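PDB 2VOA: exodeoxyribonuclease III from Archaeoglobus fulgidus, which is an AP endonuclease of the ExoIII family that cuts DNA at abasic sites, probably with metal ions, and may also act as a 3'-5' exonuclease. Local coordinates for residues A[88-93]-A[105-110]; A[141-146]-A[174-179]. The protein carries 1 engineered substitution. All coordinates share one frame; numbering follows the deposited sequence. Where two conformers were deposited one is given.

Overall arrangement
The chain reaches contact 1 first. Strand 91-96 turns back into strand 99-105, and contact 1 closes this hairpin at its open end, where 88-93 meets 105-110. Helix 115-134 follows, and the chain re-enters the same sheet as strand 141-144, parallel to 99-105. Contact 2 then closes a longer loop by setting helix 170-180 against that strand. The two contacts follow one another in series, neither nesting nor crossing, with centres about 12 Å apart. They meet beside the predicted active site: V106 N lies 3.0 Å from D146 O, a probable hydrogen bond. Contact 1 faces bound DNA, whereas contact 2 ties the sheet to its helical layer.

Contact 1: A[88-93]-A[105-110]; sequences EDRLIR and YVPQGF. With nucleotides of chain D.
At the open end of the β-hairpin 91-96/99-105, R90 and Y105 pair beside the active site, of which Y105 is a predicted member. Y105 N donates to R90 O (2.9 Å), and the R90 side chain bonds to the same residue: NH1 gives a nearly straight bond to Y105 O (3.0 Å, N-H...O 166°). That oxygen lies in the guanidinium plane, although NH1 stands above the Y105 carbonyl plane. The arm is extended from CG to NE, which carries its end to the Y105 ring, where R90 NH1 comes 3.3 Å from Y105 CD2, the two planes only 21° apart. Over one guanidinium face, P107 CA lies 3.7 Å from R90 CZ. R90 NH2 donates to a water (3.1 Å) that in turn donates to OP1 of DC10 of chain D (2.8 Å) and accepts from Q108 N, linking the arginine to the DNA backbone. A leucine here would probably leave Y105 O without the NH1 bond and the water at the phosphate without one of its donors. W123 of helix 115-134 packs against R90, V106 and P107, while N64 of strand 63-70, in the other sheet, touches both R90 and Y105.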
# COMPACT_ATOMS: atom_id res chain seq x y z
N GLU A 88 27.05 6.52 -8.41
CA GLU A 88 26.24 7.75 -8.48
C GLU A 88 24.97 7.68 -7.63
O GLU A 88 24.50 8.70 -7.11
CB GLU A 88 25.93 8.08 -9.94
CG GLU A 88 27.17 8.50 -10.68
CD GLU A 88 26.91 8.96 -12.10
OE1 GLU A 88 25.92 8.50 -12.72
OE2 GLU A 88 27.72 9.76 -12.62
N ASP A 89 24.42 6.47 -7.46
CA ASP A 89 23.20 6.27 -6.66
C ASP A 89 23.43 6.25 -5.14
O ASP A 89 22.49 5.96 -4.38
CB ASP A 89 22.42 5.02 -7.10
CG ASP A 89 23.19 3.70 -6.88
OD1 ASP A 89 24.36 3.72 -6.43
OD2 ASP A 89 22.62 2.62 -7.19
N ARG A 90 24.65 6.56 -4.71
CA ARG A 90 25.00 6.59 -3.30
C ARG A 90 25.62 7.89 -2.82
O ARG A 90 25.99 8.02 -1.66
CB ARG A 90 25.98 5.45 -2.96
CG ARG A 90 25.41 4.02 -3.11
CD ARG A 90 26.41 3.02 -2.57
NE ARG A 90 25.89 1.65 -2.58
CZ ARG A 90 25.16 1.10 -1.60
NH1 ARG A 90 24.82 1.78 -0.52
NH2 ARG A 90 24.76 -0.16 -1.72
N LEU A 91 25.84 8.85 -3.72
CA LEU A 91 26.48 10.08 -3.27
C LEU A 91 26.03 11.19 -4.18
O LEU A 91 26.18 11.09 -5.40
CB LEU A 91 28.01 9.96 -3.31
CG LEU A 91 28.90 11.09 -2.75
CD1 LEU A 91 30.30 10.59 -2.49
CD2 LEU A 91 28.98 12.36 -3.67
N ILE A 92 25.48 12.24 -3.57
CA ILE A 92 25.11 13.45 -4.31
C ILE A 92 25.65 14.63 -3.54
O ILE A 92 25.56 14.67 -2.29
CB ILE A 92 23.56 13.53 -4.58
CG1 ILE A 92 23.21 14.69 -5.53
CG2 ILE A 92 22.75 13.58 -3.26
CD1 ILE A 92 21.74 14.76 -5.89
N ARG A 93 26.24 15.58 -4.27
CA ARG A 93 26.88 16.73 -3.66
C ARG A 93 26.47 18.01 -4.36
O ARG A 93 26.33 18.02 -5.56
CB ARG A 93 28.38 16.56 -3.75
CG ARG A 93 29.18 17.74 -3.19
CD ARG A 93 30.60 17.31 -3.03
NE ARG A 93 31.38 18.18 -2.16
CZ ARG A 93 32.67 18.00 -1.94
NH1 ARG A 93 33.29 16.97 -2.52
NH2 ARG A 93 33.35 18.82 -1.15
N TYR A 105 24.91 7.48 0.96
CA TYR A 105 24.26 6.28 1.41
C TYR A 105 25.32 5.18 1.33
O TYR A 105 25.58 4.61 0.25
CB TYR A 105 23.01 5.95 0.56
CG TYR A 105 22.40 4.62 0.91
CD1 TYR A 105 22.13 4.30 2.26
CD2 TYR A 105 22.14 3.66 -0.07
CE1 TYR A 105 21.60 3.07 2.61
CE2 TYR A 105 21.61 2.41 0.26
CZ TYR A 105 21.36 2.12 1.60
OH TYR A 105 20.84 0.89 1.95
N VAL A 106 26.00 4.96 2.45
CA VAL A 106 27.15 4.04 2.50
C VAL A 106 26.69 2.60 2.33
O VAL A 106 25.66 2.22 2.87
CB VAL A 106 27.88 4.26 3.84
CG1 VAL A 106 28.98 3.21 4.07
CG2 VAL A 106 28.44 5.71 3.91
N PRO A 107 27.45 1.75 1.58
CA PRO A 107 27.03 0.32 1.51
C PRO A 107 26.82 -0.31 2.90
O PRO A 107 27.66 -0.16 3.80
CB PRO A 107 28.20 -0.36 0.77
CG PRO A 107 28.73 0.78 -0.13
CD PRO A 107 28.66 2.02 0.78
N GLN A 108 25.70 -0.99 3.07
CA GLN A 108 25.38 -1.59 4.37
C GLN A 108 26.34 -2.75 4.74
O GLN A 108 26.76 -2.84 5.89
CB GLN A 108 23.92 -2.04 4.40
CG GLN A 108 23.46 -2.44 5.79
CD GLN A 108 23.45 -3.95 6.03
OE1 GLN A 108 23.63 -4.76 5.11
NE2 GLN A 108 23.20 -4.32 7.27
N GLY A 109 26.69 -3.59 3.78
CA GLY A 109 27.71 -4.63 3.99
C GLY A 109 27.23 -6.07 4.11
O GLY A 109 28.04 -6.99 3.95
N PHE A 110 25.95 -6.26 4.42
CA PHE A 110 25.31 -7.61 4.47
C PHE A 110 25.78 -8.47 5.66
O PHE A 110 25.08 -8.58 6.68
CB PHE A 110 25.51 -8.37 3.14
CG PHE A 110 24.86 -9.73 3.11
CD1 PHE A 110 23.55 -9.91 3.58
CD2 PHE A 110 25.54 -10.84 2.62
CE1 PHE A 110 22.94 -11.16 3.56
CE2 PHE A 110 24.94 -12.12 2.58
CZ PHE A 110 23.64 -12.28 3.06
P DC D 10 21.48 -4.32 0.31
OP1 DC D 10 22.10 -3.07 -0.23
OP2 DC D 10 22.31 -5.51 0.63
O5' DC D 10 20.71 -3.91 1.63
C5' DC D 10 19.90 -2.75 1.65
C4' DC D 10 19.21 -2.73 2.99
O4' DC D 10 18.26 -3.81 3.07
C3' DC D 10 20.14 -2.95 4.18
O3' DC D 10 19.98 -1.88 5.07
C2' DC D 10 19.72 -4.27 4.82
C1' DC D 10 18.26 -4.32 4.39
N1 DC D 10 17.59 -5.66 4.37
C2 DC D 10 16.27 -5.73 4.86
O2 DC D 10 15.72 -4.71 5.31
N3 DC D 10 15.63 -6.92 4.84
C4 DC D 10 16.23 -8.00 4.35
N4 DC D 10 15.53 -9.14 4.36
C5 DC D 10 17.58 -7.96 3.84
C6 DC D 10 18.21 -6.77 3.86
O HOH W 1 23.40 -0.88 0.99

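Contact 2: A[141-146]-A[174-179]; sequences AVWCGD and RAYKKI
W143 packs against Y176 and I179 in a buried, apolar strand-to-helix contact of the DNase I-like α/β sandwich, where strand 141-144 of one β-sheet meets helix 170-180 of the layer outside it. The backbones stay well apart, with the CA atoms of W143 and I179, the nearest pair, 10.5 Å from each other, so the indole spans the gap. Its CG is anti to the backbone N (chi1 161°), and the six-membered ring leads, its CZ3 and CH2 atoms reaching toward the helix. Y176 and I179 are three residues apart and set their side chains side by side against these two carbons. The tyrosine ring meets the indole obliquely: its plane is turned 57° to that of the six-membered ring, and the centroids are 5.7 Å apart. CE1 of Y176 makes the approach, 3.6 Å from CH2 of W143. At the other end of the indole, NE1 is buried but satisfied by T104 OG1 on the adjacent strand 99-105, a bond that should help to fix the rotation of the ring. F184 adds an edge-to-face contact with W143, and L127 of helix 115-134 touches both W143 and I179, so the two helices and the sheet share this hydrophobic layer. The Y176 side chain also touches A219 and L221 of strand 218-222. Just beyond W143 the chain turns a corner at G145 and reaches D146, predicted to be catalytic and to bind magnesium, whose carboxylate bonds to N8 and the backbone N of N148. The closest approach is made by the branch methyl of I179, whose CG2 lies 3.4 Å from CZ3 of W143.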
# COMPACT_ATOMS: atom_id res chain seq x y z
N ALA A 141 30.85 23.18 5.56
CA ALA A 141 30.45 21.99 4.83
C ALA A 141 29.77 21.02 5.77
O ALA A 141 30.08 20.97 6.97
CB ALA A 141 31.65 21.32 4.15
N VAL A 142 28.82 20.27 5.22
CA VAL A 142 28.12 19.21 5.95
C VAL A 142 28.18 17.94 5.12
O VAL A 142 27.84 17.95 3.93
CB VAL A 142 26.63 19.59 6.30
CG1 VAL A 142 26.53 20.93 7.00
CG2 VAL A 142 25.70 19.57 5.08
N TRP A 143 28.62 16.85 5.76
CA TRP A 143 28.55 15.52 5.18
C TRP A 143 27.45 14.88 6.00
O TRP A 143 27.54 14.80 7.24
CB TRP A 143 29.90 14.83 5.29
CG TRP A 143 29.87 13.35 5.16
CD1 TRP A 143 29.08 12.58 4.32
CD2 TRP A 143 30.69 12.43 5.89
NE1 TRP A 143 29.37 11.23 4.51
CE2 TRP A 143 30.33 11.12 5.48
CE3 TRP A 143 31.67 12.59 6.88
CZ2 TRP A 143 30.93 9.97 6.03
CZ3 TRP A 143 32.26 11.44 7.44
CH2 TRP A 143 31.88 10.14 7.00
N CYS A 144 26.37 14.53 5.29
CA CYS A 144 25.14 13.91 5.83
C CYS A 144 24.96 12.51 5.29
O CYS A 144 25.53 12.16 4.25
CB CYS A 144 23.90 14.69 5.39
SG CYS A 144 23.65 16.31 6.13
N GLY A 145 24.13 11.71 5.96
CA GLY A 145 23.61 10.53 5.31
C GLY A 145 23.34 9.37 6.21
O GLY A 145 23.37 9.49 7.44
N ASP A 146 23.03 8.26 5.56
CA ASP A 146 22.89 7.02 6.24
C ASP A 146 24.21 6.32 6.05
O ASP A 146 24.52 5.84 4.95
CB ASP A 146 21.74 6.20 5.66
CG ASP A 146 21.52 4.89 6.39
OD1 ASP A 146 22.34 4.48 7.26
OD2 ASP A 146 20.50 4.23 6.07
N ARG A 174 36.26 1.64 12.56
CA ARG A 174 37.58 2.27 12.41
C ARG A 174 37.66 3.10 11.11
O ARG A 174 38.19 4.21 11.09
CB ARG A 174 38.69 1.20 12.44
CG ARG A 174 40.08 1.78 12.16
CD ARG A 174 41.19 0.75 12.16
NE ARG A 174 42.47 1.45 12.10
CZ ARG A 174 43.29 1.66 13.13
NH1 ARG A 174 42.99 1.20 14.35
NH2 ARG A 174 44.43 2.32 12.95
N ALA A 175 37.13 2.55 10.01
CA ALA A 175 37.18 3.22 8.71
C ALA A 175 36.35 4.50 8.71
O ALA A 175 36.74 5.51 8.15
CB ALA A 175 36.74 2.28 7.59
N TYR A 176 35.22 4.46 9.41
CA TYR A 176 34.34 5.61 9.49
C TYR A 176 35.01 6.68 10.36
O TYR A 176 35.10 7.86 9.97
CB TYR A 176 33.01 5.16 10.07
CG TYR A 176 32.00 6.25 10.29
CD1 TYR A 176 31.39 6.89 9.22
CD2 TYR A 176 31.66 6.65 11.59
CE1 TYR A 176 30.45 7.88 9.41
CE2 TYR A 176 30.69 7.65 11.80
CZ TYR A 176 30.10 8.26 10.72
OH TYR A 176 29.16 9.24 10.89
N LYS A 177 35.51 6.27 11.51
CA LYS A 177 36.18 7.22 12.42
C LYS A 177 37.41 7.86 11.79
O LYS A 177 37.72 9.02 12.08
CB LYS A 177 36.50 6.57 13.75
CG LYS A 177 35.24 6.17 14.53
CD LYS A 177 35.64 5.25 15.67
CE LYS A 177 34.74 5.42 16.84
NZ LYS A 177 35.54 5.36 18.13
N LYS A 178 38.10 7.14 10.89
CA LYS A 178 39.22 7.72 10.16
C LYS A 178 38.80 8.96 9.37
O LYS A 178 39.54 9.96 9.30
CB LYS A 178 39.80 6.65 9.22
CG LYS A 178 40.98 7.10 8.38
CD LYS A 178 41.40 6.01 7.40
CE LYS A 178 42.42 6.53 6.40
NZ LYS A 178 43.15 5.46 5.69
N ILE A 179 37.59 8.93 8.81
CA ILE A 179 37.05 10.08 8.08
C ILE A 179 36.71 11.21 9.05
O ILE A 179 37.04 12.36 8.79
CB ILE A 179 35.80 9.73 7.26
CG1 ILE A 179 36.04 8.45 6.40
CG2 ILE A 179 35.41 10.91 6.36
CD1 ILE A 179 34.76 7.92 5.63